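Local atomic coordinates of cysteine desulfurase (Stenotrophomonas maltophilia, PDB entry 6WCI), a protein that probably removes sulfur from L-cysteine with the help of pyridoxal 5'-phosphate, leaving L-alanine and passing the sulfur to a carrier. Residues D134-T139 and T157-R162; G113-I118 and H143-V148; T217-S222 and I235-Y240; V163-P168 and L389-V394; A258-L263 and N287-K292. One frame throughout, in Å; residues are numbered along the deposited sequence. Where two conformers were deposited one is given.

Interaction 1: residues D134-T139 and T157-R162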
# COMPACT_ATOMS: atom_id res chain seq x y z
N ASP B 134 -30.26 -5.75 10.45
CA ASP B 134 -29.24 -6.78 10.34
C ASP B 134 -28.22 -6.64 11.46
O ASP B 134 -27.96 -5.55 11.98
CB ASP B 134 -28.52 -6.71 8.99
CG ASP B 134 -29.44 -6.95 7.80
OD1 ASP B 134 -30.43 -7.70 7.92
OD2 ASP B 134 -29.14 -6.40 6.71
N VAL B 135 -27.61 -7.76 11.82
CA VAL B 135 -26.66 -7.81 12.92
C VAL B 135 -25.32 -8.26 12.38
O VAL B 135 -25.25 -9.23 11.61
CB VAL B 135 -27.15 -8.73 14.04
CG1 VAL B 135 -26.06 -8.92 15.11
CG2 VAL B 135 -28.41 -8.14 14.63
N ILE B 136 -24.26 -7.54 12.75
CA ILE B 136 -22.88 -7.96 12.54
C ILE B 136 -22.36 -8.48 13.88
O ILE B 136 -22.41 -7.77 14.89
CB ILE B 136 -22.01 -6.81 12.03
CG1 ILE B 136 -22.58 -6.21 10.74
CG2 ILE B 136 -20.55 -7.26 11.84
CD1 ILE B 136 -21.88 -4.93 10.31
N LEU B 137 -21.89 -9.71 13.89
CA LEU B 137 -21.43 -10.34 15.13
C LEU B 137 -19.91 -10.32 15.12
O LEU B 137 -19.29 -10.79 14.16
CB LEU B 137 -21.97 -11.77 15.24
CG LEU B 137 -21.72 -12.51 16.55
CD1 LEU B 137 -22.39 -11.78 17.70
CD2 LEU B 137 -22.21 -13.95 16.47
N ILE B 138 -19.32 -9.73 16.16
CA ILE B 138 -17.87 -9.52 16.27
C ILE B 138 -17.42 -10.07 17.61
O ILE B 138 -18.05 -9.78 18.63
CB ILE B 138 -17.51 -8.02 16.18
CG1 ILE B 138 -18.21 -7.36 14.97
CG2 ILE B 138 -15.99 -7.83 16.18
CD1 ILE B 138 -17.97 -5.86 14.90
N THR B 139 -16.33 -10.83 17.62
CA THR B 139 -15.90 -11.42 18.90
C THR B 139 -15.21 -10.38 19.77
O THR B 139 -14.61 -9.42 19.29
CB THR B 139 -14.95 -12.61 18.70
OG1 THR B 139 -13.59 -12.15 18.76
CG2 THR B 139 -15.20 -13.30 17.39
N THR B 157 -25.33 2.02 7.32
CA THR B 157 -26.43 1.14 6.94
C THR B 157 -27.50 0.99 8.00
O THR B 157 -28.61 0.56 7.67
CB THR B 157 -25.90 -0.27 6.62
OG1 THR B 157 -25.36 -0.86 7.81
CG2 THR B 157 -24.83 -0.22 5.56
N GLY B 158 -27.22 1.31 9.26
CA GLY B 158 -28.15 1.00 10.31
C GLY B 158 -28.06 -0.42 10.83
O GLY B 158 -28.87 -0.79 11.68
N ALA B 159 -27.13 -1.23 10.33
CA ALA B 159 -26.88 -2.51 10.96
C ALA B 159 -26.44 -2.30 12.40
O ALA B 159 -25.92 -1.24 12.75
CB ALA B 159 -25.82 -3.31 10.19
N THR B 160 -26.69 -3.29 13.24
CA THR B 160 -26.26 -3.23 14.62
C THR B 160 -25.16 -4.25 14.86
O THR B 160 -25.10 -5.28 14.18
CB THR B 160 -27.44 -3.46 15.59
OG1 THR B 160 -27.78 -4.85 15.62
CG2 THR B 160 -28.65 -2.65 15.13
N ILE B 161 -24.28 -3.94 15.80
CA ILE B 161 -23.15 -4.81 16.14
C ILE B 161 -23.46 -5.52 17.45
O ILE B 161 -23.87 -4.88 18.43
CB ILE B 161 -21.85 -4.00 16.24
CG1 ILE B 161 -21.42 -3.52 14.85
CG2 ILE B 161 -20.76 -4.83 16.90
CD1 ILE B 161 -20.09 -2.83 14.85
N ARG B 162 -23.26 -6.84 17.46
CA ARG B 162 -23.44 -7.66 18.65
C ARG B 162 -22.13 -8.37 18.95
O ARG B 162 -21.40 -8.74 18.02
CB ARG B 162 -24.59 -8.65 18.44
CG ARG B 162 -24.86 -9.61 19.59
CD ARG B 162 -25.91 -10.62 19.17
NE ARG B 162 -27.18 -9.99 18.83
CZ ARG B 162 -28.17 -10.60 18.19
NH1 ARG B 162 -28.02 -11.87 17.83
NH2 ARG B 162 -29.31 -9.96 17.92

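Interaction 2: residues G113-I118 and H143-V148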
# COMPACT_ATOMS: atom_id res chain seq x y z
N GLY B 113 -2.15 -4.79 3.44
CA GLY B 113 -2.18 -5.38 4.76
C GLY B 113 -3.55 -5.94 5.08
O GLY B 113 -4.51 -5.82 4.31
N THR B 114 -3.64 -6.58 6.25
CA THR B 114 -4.92 -7.10 6.72
C THR B 114 -5.96 -5.99 6.78
O THR B 114 -7.12 -6.20 6.40
CB THR B 114 -4.75 -7.73 8.10
OG1 THR B 114 -4.21 -9.05 7.97
CG2 THR B 114 -6.10 -7.80 8.84
N THR B 115 -5.56 -4.82 7.28
CA THR B 115 -6.51 -3.73 7.47
C THR B 115 -7.23 -3.40 6.17
O THR B 115 -8.46 -3.31 6.13
CB THR B 115 -5.77 -2.50 8.01
OG1 THR B 115 -5.09 -2.85 9.22
CG2 THR B 115 -6.75 -1.38 8.27
N PHE B 116 -6.47 -3.26 5.07
CA PHE B 116 -7.11 -3.01 3.78
C PHE B 116 -7.98 -4.19 3.36
O PHE B 116 -9.10 -3.99 2.86
CB PHE B 116 -6.05 -2.72 2.71
CG PHE B 116 -6.64 -2.25 1.40
CD1 PHE B 116 -7.30 -3.13 0.55
CD2 PHE B 116 -6.55 -0.92 1.02
CE1 PHE B 116 -7.86 -2.69 -0.63
CE2 PHE B 116 -7.10 -0.48 -0.17
CZ PHE B 116 -7.75 -1.37 -1.00
N ALA B 117 -7.47 -5.41 3.51
CA ALA B 117 -8.24 -6.60 3.17
C ALA B 117 -9.63 -6.59 3.82
O ALA B 117 -10.63 -6.88 3.16
CB ALA B 117 -7.47 -7.86 3.59
N ILE B 118 -9.70 -6.29 5.12
CA ILE B 118 -11.00 -6.33 5.79
C ILE B 118 -11.88 -5.18 5.32
O ILE B 118 -13.08 -5.35 5.10
CB ILE B 118 -10.81 -6.33 7.33
CG1 ILE B 118 -10.16 -7.64 7.79
CG2 ILE B 118 -12.16 -6.16 8.04
CD1 ILE B 118 -9.92 -7.72 9.31
N HIS B 143 -9.10 -7.74 16.81
CA HIS B 143 -8.24 -6.58 16.67
C HIS B 143 -9.06 -5.46 16.03
O HIS B 143 -10.05 -5.71 15.34
CB HIS B 143 -7.03 -6.99 15.83
CG HIS B 143 -6.03 -5.91 15.58
ND1 HIS B 143 -6.16 -5.00 14.55
CD2 HIS B 143 -4.82 -5.66 16.14
CE1 HIS B 143 -5.11 -4.21 14.52
NE2 HIS B 143 -4.27 -4.59 15.47
N HIS B 144 -8.66 -4.21 16.30
CA HIS B 144 -9.36 -3.07 15.71
C HIS B 144 -9.55 -3.22 14.21
O HIS B 144 -10.54 -2.75 13.66
CB HIS B 144 -8.61 -1.78 16.01
CG HIS B 144 -8.65 -1.41 17.46
ND1 HIS B 144 -7.82 -0.45 18.00
CD2 HIS B 144 -9.43 -1.85 18.47
CE1 HIS B 144 -8.08 -0.32 19.29
NE2 HIS B 144 -9.05 -1.17 19.60
N ALA B 145 -8.60 -3.89 13.53
CA ALA B 145 -8.76 -4.12 12.10
C ALA B 145 -10.06 -4.87 11.80
O ALA B 145 -10.63 -4.70 10.72
CB ALA B 145 -7.58 -4.91 11.56
N ASN B 146 -10.52 -5.72 12.72
CA ASN B 146 -11.75 -6.47 12.49
C ASN B 146 -12.90 -5.95 13.33
O ASN B 146 -13.85 -6.68 13.61
CB ASN B 146 -11.51 -7.96 12.76
CG ASN B 146 -12.31 -8.85 11.83
OD1 ASN B 146 -12.87 -8.39 10.82
ND2 ASN B 146 -12.36 -10.13 12.16
N ILE B 147 -12.85 -4.67 13.72
CA ILE B 147 -13.94 -4.03 14.45
C ILE B 147 -14.34 -2.75 13.74
O ILE B 147 -15.50 -2.59 13.34
CB ILE B 147 -13.54 -3.72 15.90
CG1 ILE B 147 -13.24 -5.01 16.67
CG2 ILE B 147 -14.62 -2.87 16.57
CD1 ILE B 147 -12.65 -4.79 18.07
N VAL B 148 -13.38 -1.84 13.58
CA VAL B 148 -13.70 -0.50 13.08
C VAL B 148 -14.35 -0.51 11.71
O VAL B 148 -15.32 0.24 11.50
CB VAL B 148 -12.46 0.40 13.14
CG1 VAL B 148 -12.80 1.82 12.76
CG2 VAL B 148 -11.85 0.33 14.55

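Interaction 3: residues T217-S222 and I235-Y240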
# COMPACT_ATOMS: atom_id res chain seq x y z
N THR B 217 -18.68 -15.28 7.06
CA THR B 217 -17.55 -15.24 7.98
C THR B 217 -16.38 -14.49 7.36
O THR B 217 -15.94 -14.82 6.25
CB THR B 217 -17.10 -16.64 8.40
OG1 THR B 217 -16.93 -17.47 7.24
CG2 THR B 217 -18.12 -17.27 9.32
N VAL B 218 -15.87 -13.50 8.09
CA VAL B 218 -14.63 -12.80 7.77
C VAL B 218 -13.59 -13.18 8.83
O VAL B 218 -13.71 -12.80 10.00
CB VAL B 218 -14.84 -11.28 7.72
CG1 VAL B 218 -13.55 -10.60 7.32
CG2 VAL B 218 -15.97 -10.93 6.73
N VAL B 219 -12.58 -13.95 8.43
CA VAL B 219 -11.61 -14.51 9.36
C VAL B 219 -10.32 -13.71 9.25
O VAL B 219 -9.74 -13.57 8.16
CB VAL B 219 -11.37 -16.00 9.10
CG1 VAL B 219 -10.29 -16.53 10.00
CG2 VAL B 219 -12.65 -16.79 9.29
N ASP B 220 -9.87 -13.18 10.38
CA ASP B 220 -8.63 -12.41 10.47
C ASP B 220 -7.48 -13.39 10.75
O ASP B 220 -7.35 -13.90 11.87
CB ASP B 220 -8.76 -11.36 11.57
CG ASP B 220 -7.53 -10.48 11.69
OD1 ASP B 220 -6.47 -10.78 11.08
OD2 ASP B 220 -7.64 -9.47 12.42
N GLY B 221 -6.66 -13.64 9.74
CA GLY B 221 -5.60 -14.60 9.91
C GLY B 221 -4.23 -13.99 10.17
O GLY B 221 -3.21 -14.67 9.98
N SER B 222 -4.19 -12.74 10.63
CA SER B 222 -2.93 -12.00 10.66
C SER B 222 -1.91 -12.64 11.59
O SER B 222 -0.70 -12.57 11.32
CB SER B 222 -3.16 -10.55 11.09
OG SER B 222 -4.25 -9.98 10.40
N ILE B 235 -10.79 -24.30 5.62
CA ILE B 235 -11.49 -23.65 6.72
C ILE B 235 -12.97 -23.53 6.40
O ILE B 235 -13.82 -23.68 7.28
CB ILE B 235 -10.85 -22.29 7.04
CG1 ILE B 235 -9.39 -22.46 7.46
CG2 ILE B 235 -11.62 -21.59 8.15
CD1 ILE B 235 -8.73 -21.17 7.92
N GLY B 236 -13.31 -23.27 5.14
CA GLY B 236 -14.70 -23.10 4.77
C GLY B 236 -15.26 -21.74 5.12
O GLY B 236 -16.47 -21.61 5.33
N CYS B 237 -14.41 -20.72 5.21
CA CYS B 237 -14.86 -19.36 5.47
C CYS B 237 -15.19 -18.67 4.15
O CYS B 237 -14.89 -19.18 3.07
CB CYS B 237 -13.79 -18.58 6.24
SG CYS B 237 -12.16 -18.48 5.42
N ASP B 238 -15.83 -17.50 4.24
CA ASP B 238 -16.11 -16.70 3.04
C ASP B 238 -14.98 -15.74 2.67
O ASP B 238 -14.83 -15.41 1.48
CB ASP B 238 -17.40 -15.90 3.24
CG ASP B 238 -18.60 -16.78 3.48
OD1 ASP B 238 -19.09 -17.38 2.50
OD2 ASP B 238 -19.00 -16.92 4.67
N PHE B 239 -14.21 -15.27 3.64
CA PHE B 239 -13.15 -14.29 3.45
C PHE B 239 -12.06 -14.53 4.48
O PHE B 239 -12.39 -14.69 5.66
CB PHE B 239 -13.63 -12.85 3.64
CG PHE B 239 -14.72 -12.42 2.71
CD1 PHE B 239 -14.42 -11.86 1.47
CD2 PHE B 239 -16.05 -12.52 3.08
CE1 PHE B 239 -15.43 -11.45 0.61
CE2 PHE B 239 -17.06 -12.11 2.23
CZ PHE B 239 -16.75 -11.57 0.99
N TYR B 240 -10.79 -14.46 4.07
CA TYR B 240 -9.65 -14.67 4.96
C TYR B 240 -8.57 -13.64 4.64
O TYR B 240 -8.16 -13.51 3.49
CB TYR B 240 -9.11 -16.10 4.82
CG TYR B 240 -8.14 -16.56 5.89
CD1 TYR B 240 -6.79 -16.24 5.83
CD2 TYR B 240 -8.58 -17.33 6.96
CE1 TYR B 240 -5.90 -16.69 6.82
CE2 TYR B 240 -7.71 -17.78 7.94
CZ TYR B 240 -6.38 -17.46 7.87
OH TYR B 240 -5.52 -17.91 8.86
O HOH W 1 -18.55 -19.65 7.05

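Interaction 4: residues V163-P168 and L389-V394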
# COMPACT_ATOMS: atom_id res chain seq x y z
N VAL B 163 -21.82 -8.57 20.23
CA VAL B 163 -20.50 -9.06 20.64
C VAL B 163 -20.59 -10.54 20.99
O VAL B 163 -21.49 -10.96 21.72
CB VAL B 163 -19.94 -8.26 21.83
CG1 VAL B 163 -18.54 -8.79 22.21
CG2 VAL B 163 -19.85 -6.79 21.49
N ALA B 164 -19.64 -11.32 20.48
CA ALA B 164 -19.49 -12.72 20.87
C ALA B 164 -18.46 -12.81 22.00
O ALA B 164 -17.30 -12.44 21.82
CB ALA B 164 -19.06 -13.56 19.67
N GLU B 165 -18.89 -13.30 23.17
CA GLU B 165 -18.08 -13.16 24.37
C GLU B 165 -17.02 -14.25 24.46
O GLU B 165 -17.04 -15.27 23.76
CB GLU B 165 -18.96 -13.20 25.63
CG GLU B 165 -19.77 -11.92 25.91
CD GLU B 165 -18.98 -10.62 25.71
OE1 GLU B 165 -17.73 -10.61 25.85
OE2 GLU B 165 -19.62 -9.59 25.40
N ILE B 166 -16.08 -14.03 25.37
CA ILE B 166 -15.01 -14.98 25.66
C ILE B 166 -15.14 -15.40 27.12
O ILE B 166 -15.79 -14.73 27.92
CB ILE B 166 -13.62 -14.39 25.37
CG1 ILE B 166 -13.33 -13.21 26.29
CG2 ILE B 166 -13.51 -13.94 23.90
CD1 ILE B 166 -11.84 -12.97 26.53
N THR B 167 -14.52 -16.52 27.45
CA THR B 167 -14.44 -16.95 28.84
C THR B 167 -13.10 -16.53 29.44
O THR B 167 -12.12 -16.31 28.71
CB THR B 167 -14.62 -18.47 28.94
OG1 THR B 167 -13.71 -19.14 28.06
CG2 THR B 167 -16.03 -18.85 28.55
N PRO B 168 -13.02 -16.39 30.78
CA PRO B 168 -11.83 -15.78 31.40
C PRO B 168 -10.49 -16.43 31.08
O PRO B 168 -9.45 -15.87 31.41
CB PRO B 168 -12.12 -15.90 32.90
CG PRO B 168 -13.61 -15.90 32.99
CD PRO B 168 -14.10 -16.62 31.76
N LEU B 389 -9.39 -5.73 26.35
CA LEU B 389 -8.87 -5.24 27.63
C LEU B 389 -9.99 -4.78 28.56
O LEU B 389 -9.85 -4.89 29.78
CB LEU B 389 -7.89 -4.10 27.39
CG LEU B 389 -6.41 -4.47 27.25
CD1 LEU B 389 -6.10 -5.12 25.91
CD2 LEU B 389 -5.54 -3.25 27.47
N GLN B 390 -11.09 -4.27 28.01
CA GLN B 390 -12.18 -3.83 28.87
C GLN B 390 -12.83 -5.01 29.58
O GLN B 390 -13.16 -4.92 30.76
CB GLN B 390 -13.21 -3.06 28.05
N TYR B 391 -12.99 -6.14 28.88
CA TYR B 391 -13.54 -7.34 29.52
C TYR B 391 -12.68 -7.81 30.68
O TYR B 391 -13.20 -8.27 31.71
CB TYR B 391 -13.69 -8.45 28.47
CG TYR B 391 -13.90 -9.83 29.06
CD1 TYR B 391 -15.16 -10.26 29.46
CD2 TYR B 391 -12.83 -10.72 29.19
CE1 TYR B 391 -15.35 -11.53 29.99
CE2 TYR B 391 -13.01 -11.98 29.71
CZ TYR B 391 -14.27 -12.38 30.11
OH TYR B 391 -14.44 -13.64 30.63
N PHE B 392 -11.35 -7.71 30.55
CA PHE B 392 -10.49 -8.14 31.65
C PHE B 392 -10.36 -7.09 32.74
O PHE B 392 -9.94 -7.42 33.86
CB PHE B 392 -9.12 -8.55 31.11
CG PHE B 392 -9.10 -9.92 30.50
CD1 PHE B 392 -9.10 -11.05 31.31
CD2 PHE B 392 -9.11 -10.09 29.13
CE1 PHE B 392 -9.10 -12.31 30.76
CE2 PHE B 392 -9.10 -11.36 28.58
CZ PHE B 392 -9.10 -12.47 29.40
N GLY B 393 -10.74 -5.85 32.47
CA GLY B 393 -10.65 -4.80 33.46
C GLY B 393 -9.25 -4.31 33.75
O GLY B 393 -8.99 -3.80 34.84
N VAL B 394 -8.33 -4.45 32.79
CA VAL B 394 -6.95 -4.01 32.98
C VAL B 394 -6.65 -2.94 31.93
O VAL B 394 -7.12 -3.02 30.80
CB VAL B 394 -5.95 -5.18 32.89
CG1 VAL B 394 -6.34 -6.27 33.88
CG2 VAL B 394 -5.88 -5.74 31.48

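Interaction 5: residues A258-L263 and N287-K292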
# COMPACT_ATOMS: atom_id res chain seq x y z
N ALA B 258 -10.98 -14.94 -0.89
CA ALA B 258 -12.43 -14.99 -0.83
C ALA B 258 -12.94 -16.10 -1.73
O ALA B 258 -12.28 -16.45 -2.72
CB ALA B 258 -13.08 -13.66 -1.24
N ARG B 259 -14.11 -16.64 -1.40
CA ARG B 259 -14.79 -17.52 -2.33
C ARG B 259 -15.02 -16.79 -3.65
O ARG B 259 -15.28 -15.59 -3.68
CB ARG B 259 -16.11 -17.99 -1.74
CG ARG B 259 -15.94 -18.65 -0.38
CD ARG B 259 -17.27 -18.93 0.24
NE ARG B 259 -18.12 -19.69 -0.68
CZ ARG B 259 -18.18 -21.01 -0.70
NH1 ARG B 259 -17.43 -21.72 0.14
NH2 ARG B 259 -18.99 -21.63 -1.55
N ARG B 260 -14.91 -17.54 -4.76
CA ARG B 260 -15.02 -16.94 -6.08
C ARG B 260 -16.38 -16.28 -6.28
O ARG B 260 -16.47 -15.22 -6.92
CB ARG B 260 -14.79 -17.99 -7.16
CG ARG B 260 -14.81 -17.43 -8.59
CD ARG B 260 -13.53 -16.67 -8.82
NE ARG B 260 -13.54 -15.82 -10.00
CZ ARG B 260 -12.52 -15.03 -10.33
NH1 ARG B 260 -11.44 -15.00 -9.55
NH2 ARG B 260 -12.59 -14.27 -11.41
N GLU B 261 -17.45 -16.89 -5.76
CA GLU B 261 -18.79 -16.34 -5.93
C GLU B 261 -18.91 -14.94 -5.35
O GLU B 261 -19.65 -14.10 -5.88
CB GLU B 261 -19.84 -17.26 -5.30
CG GLU B 261 -19.71 -17.37 -3.79
CD GLU B 261 -20.85 -18.14 -3.14
OE1 GLU B 261 -21.98 -18.09 -3.66
OE2 GLU B 261 -20.60 -18.78 -2.09
N HIS B 262 -18.19 -14.66 -4.25
CA HIS B 262 -18.24 -13.32 -3.67
C HIS B 262 -17.44 -12.33 -4.51
O HIS B 262 -17.90 -11.21 -4.75
CB HIS B 262 -17.71 -13.35 -2.24
CG HIS B 262 -18.52 -14.23 -1.33
ND1 HIS B 262 -19.86 -14.47 -1.53
CD2 HIS B 262 -18.17 -14.93 -0.22
CE1 HIS B 262 -20.30 -15.28 -0.58
NE2 HIS B 262 -19.30 -15.57 0.23
N LEU B 263 -16.25 -12.72 -4.96
CA LEU B 263 -15.45 -11.79 -5.73
C LEU B 263 -16.17 -11.38 -7.01
O LEU B 263 -16.06 -10.23 -7.46
CB LEU B 263 -14.08 -12.40 -6.06
CG LEU B 263 -13.10 -12.61 -4.91
CD1 LEU B 263 -11.96 -13.50 -5.37
CD2 LEU B 263 -12.56 -11.28 -4.41
N ASN B 287 -12.14 -5.25 -15.15
CA ASN B 287 -11.51 -6.56 -15.17
C ASN B 287 -12.26 -7.50 -14.23
O ASN B 287 -13.09 -7.08 -13.42
CB ASN B 287 -10.06 -6.49 -14.70
CG ASN B 287 -9.09 -6.37 -15.83
OD1 ASN B 287 -9.36 -6.80 -16.95
ND2 ASN B 287 -7.93 -5.78 -15.55
N ASP B 288 -11.94 -8.79 -14.33
CA ASP B 288 -12.38 -9.80 -13.38
C ASP B 288 -11.46 -9.82 -12.17
O ASP B 288 -10.36 -9.24 -12.17
CB ASP B 288 -12.39 -11.19 -14.02
CG ASP B 288 -13.47 -11.34 -15.05
OD1 ASP B 288 -14.50 -10.65 -14.94
OD2 ASP B 288 -13.29 -12.16 -15.98
N ALA B 289 -11.89 -10.54 -11.13
CA ALA B 289 -11.03 -10.78 -9.99
C ALA B 289 -9.83 -11.61 -10.43
O ALA B 289 -9.94 -12.46 -11.32
CB ALA B 289 -11.81 -11.52 -8.89
N PRO B 290 -8.66 -11.42 -9.80
CA PRO B 290 -8.47 -10.51 -8.66
C PRO B 290 -8.15 -9.05 -9.03
O PRO B 290 -8.30 -8.18 -8.16
CB PRO B 290 -7.28 -11.14 -7.92
CG PRO B 290 -6.44 -11.73 -9.03
CD PRO B 290 -7.47 -12.25 -10.05
N HIS B 291 -7.70 -8.80 -10.26
CA HIS B 291 -7.27 -7.45 -10.63
C HIS B 291 -8.39 -6.43 -10.53
O HIS B 291 -8.12 -5.24 -10.34
CB HIS B 291 -6.69 -7.45 -12.05
CG HIS B 291 -5.41 -8.20 -12.16
ND1 HIS B 291 -5.35 -9.50 -12.63
CD2 HIS B 291 -4.14 -7.86 -11.83
CE1 HIS B 291 -4.09 -9.92 -12.59
NE2 HIS B 291 -3.35 -8.94 -12.11
N LYS B 292 -9.64 -6.88 -10.64
CA LYS B 292 -10.83 -6.09 -10.34
C LYS B 292 -10.68 -5.28 -9.06
O LYS B 292 -11.22 -4.17 -8.95
CB LYS B 292 -12.03 -7.04 -10.24
CG LYS B 292 -13.38 -6.41 -9.93
CD LYS B 292 -14.44 -7.50 -9.86
CE LYS B 292 -15.80 -6.96 -9.48
NZ LYS B 292 -16.80 -8.05 -9.46

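Interaction 1: residues D134-T139 and T157-R162
The guanidinium group of R162 lies over V135, whose CG1 sits 4.0 Å above the centre of the flat group. R162 reaches this place because its CG is anti to the backbone N (chi1 178°) and the chain bends at chi3, folding the head back along the neighbouring strand. The aliphatic part of the same side chain rests on L137, with R162 CG 3.8 Å from L137 CD1. Through NH1 the head goes on to a hydrogen bond with T182 OG1. V135 also meets T160, its CG2 lying 3.5 Å from T160 OG1. On the other face of the sheet, I138 CD1 fits against I161 CG2 at 3.6 Å, and F281 of the second subunit packs on both isoleucines. Backbone hydrogen bonds hold the parallel strands 135-139 and 160-164 together, among them I136 N to T160 O at 2.8 Å and R162 N to I136 O at 2.9 Å. This is the strand pair of a beta-alpha-beta unit, connected by helix 148-157, at the edge of the seven-stranded sheet. Backbone polar groups pair regularly, while aliphatic branches on one face join a dimer contact and those on the other support a hydrogen-bonded arginine.

Interaction 2: residues G113-I118 and H143-V148
I118 and A145 bring the first turn of helix 114-126 against the loop that precedes helix 148-157, in the cofactor-binding region of this fold type I, class-V pyridoxal-phosphate enzyme. The contact across the two segments is made by van der Waals packing, without a hydrogen bond between them. A145 points its methyl group at the helix, where CB lies 4.0 Å from T115 OG1 and 4.2 Å from T114 CG2. I118 supplies both of its branches: CG2 is 3.4 Å from A145 O, while CD1 extends across N146 at about a right angle. With CG1 anti to the carbonyl carbon (chi1 -67°) and the chain extended beyond it, the end of the isoleucine reaches the amide of N146.

Polar bonds fix the pieces from outside or within each segment. T115 OG1 is hydrogen-bonded to phosphate oxygen OP3 of the lysine-pyridoxal phosphate residue at position 246 and so holds the cofactor. Next to this site, T114 OG1 is hydrogen-bonded to S222 OG. The N146 amide is held at both ends, ND2 by E142 and OD1 by W150. Within the loop, A145 N donates to H143 ND1 at 2.9 Å, from a position 23° out of the imidazole plane. Beside the anchored amide oxygen sits the isoleucine methyl, with I118 CD1 3.4 Å from N146 OD1.

Interaction 3: residues T217-S222 and I235-Y240
D238 OD2 accepts a hydrogen bond from T217 N at 2.9 Å, using its anti lone pair, and the other carboxylate oxygen, OD1, takes a salt bridge from R211 and a hydrogen bond from H262. The T217 side chain answers from the neighbouring strand: its OG1 accepts from D238 N at 3.2 Å. That hydroxyl stands between the backbone N and the carbonyl carbon (chi1 50°), a rotamer that turns it toward the D238 backbone, and a water lies 2.7 Å from T217 OG1.

Beyond this polar end the parallel strands 216-220 and 239-243 pair more regularly, with V219 N bonded to F239 O at 2.9 Å and an N-H...O angle of 174°. On one face, V218 CG2 meets F239 CD2. On the other, V219 divides its branches, CG2 going to C237 CB at 3.7 Å and CG1 to Y240 CE2 at 3.5 Å. The Y240 ring then runs on past G221, whose N lies over one face toward the rim. The Y240 hydroxyl is hydrogen-bonded to H192 ND1.

The strands belong to a beta-alpha-beta unit in the large sheet, and the first leads to D220, whose OD2 is close to the pyridine N1 of the cofactor at position 246. A buried carboxylate matched by a backbone N-H, an arginine and a histidine probably stays ionised, while the apolar branches fill both faces of the strand pair.

Interaction 4: residues V163-P168 and L389-V394
This is a largely apolar surface contact in which two aromatic rings at the end of helix 386-392 close over the loop that follows strand 160-164. I166 CG1 lies over one face of the Y391 ring, 4.0 Å from the centroid and 24° off the ring normal, a CH-pi contact. Placing CG1 between the backbone N and the carbonyl carbon (chi1 64°) aims the longer branch of I166 at the helix, and CD1 continues to Y391 CE2 at 3.5 Å. The same methyl also touches the second ring, with I166 CD1 3.8 Å from F392 CE2. At the far end of the tyrosine, the hydroxyl lies against the proline ring, Y391 OH being 3.2 Å from P168 CD. The rings also touch each other: Y391 CD2 is above one face of F392 toward its rim. P168 O approaches the F392 ring at its edge, 3.6 Å from CE1. E165, near the tyrosine, forms a salt bridge with R140. F392 packs further on R343 and I345 of strand 342-345, in the smaller sheet. This joins the edge of the large sheet to the smaller one, the two-part architecture of fold type I pyridoxal-phosphate enzymes.

Interaction 5: residues A258-L263 and N287-K292
R260 of helix 260-265 and K292, ahead of helix 300-316, reach across, each ending on a backbone carbonyl of the other segment. The arginine leaves the first helical turn with CG anti to the backbone N (chi1 -177°), bends at chi2 (74°) and then runs straight, which brings the guanidinium edge to A289 O. R260 NH2 donates to A289 O at 3.2 Å, and a weak bond to the same oxygen comes from R260 NH1 at 3.4 Å. The acceptor lies in the guanidinium plane, but the NH2 donor comes in steeply at the carbonyl (C=O...N angle 119°), tilted from its plane. K292 is fully extended, and its NZ donates to L263 O at 3.0 Å in the carbonyl plane. The same ammonium is also hydrogen-bonded to M266 O, so it meets carbonyls at the helix end. Between these arms the A289 methyl sits against L263, CB to CB at 3.7 Å. L263 and P290, the latter following A289 through a cis peptide bond, both pack on V109 of strand 108-111. Across the contact both cations meet neutral carbonyls, charge-dipole bonds round a small apolar centre, and R260 adds a long, weak ion pair with D107.

How the interactions relate
From the N terminus, 113-118 opens interaction 2 and 134-139 opens interaction 1 before 143-148 and 157-162 close them in that order, so these two contacts cross; they touch where I138 packs on N146 and I147. Interaction 4 begins directly after interaction 1 on the same edge strand and closes only at 389-394, enclosing interactions 3 and 5 in its long loop. Those two form short closures in series and meet through D238 and H262. T114 and S222 join interactions 2 and 3 near the cofactor. Interactions 1 and 3 share the large sheet, which interaction 4 ties to the C-terminal region, while interaction 5 lies at the far flank, about 36 Å from interaction 4 between centres.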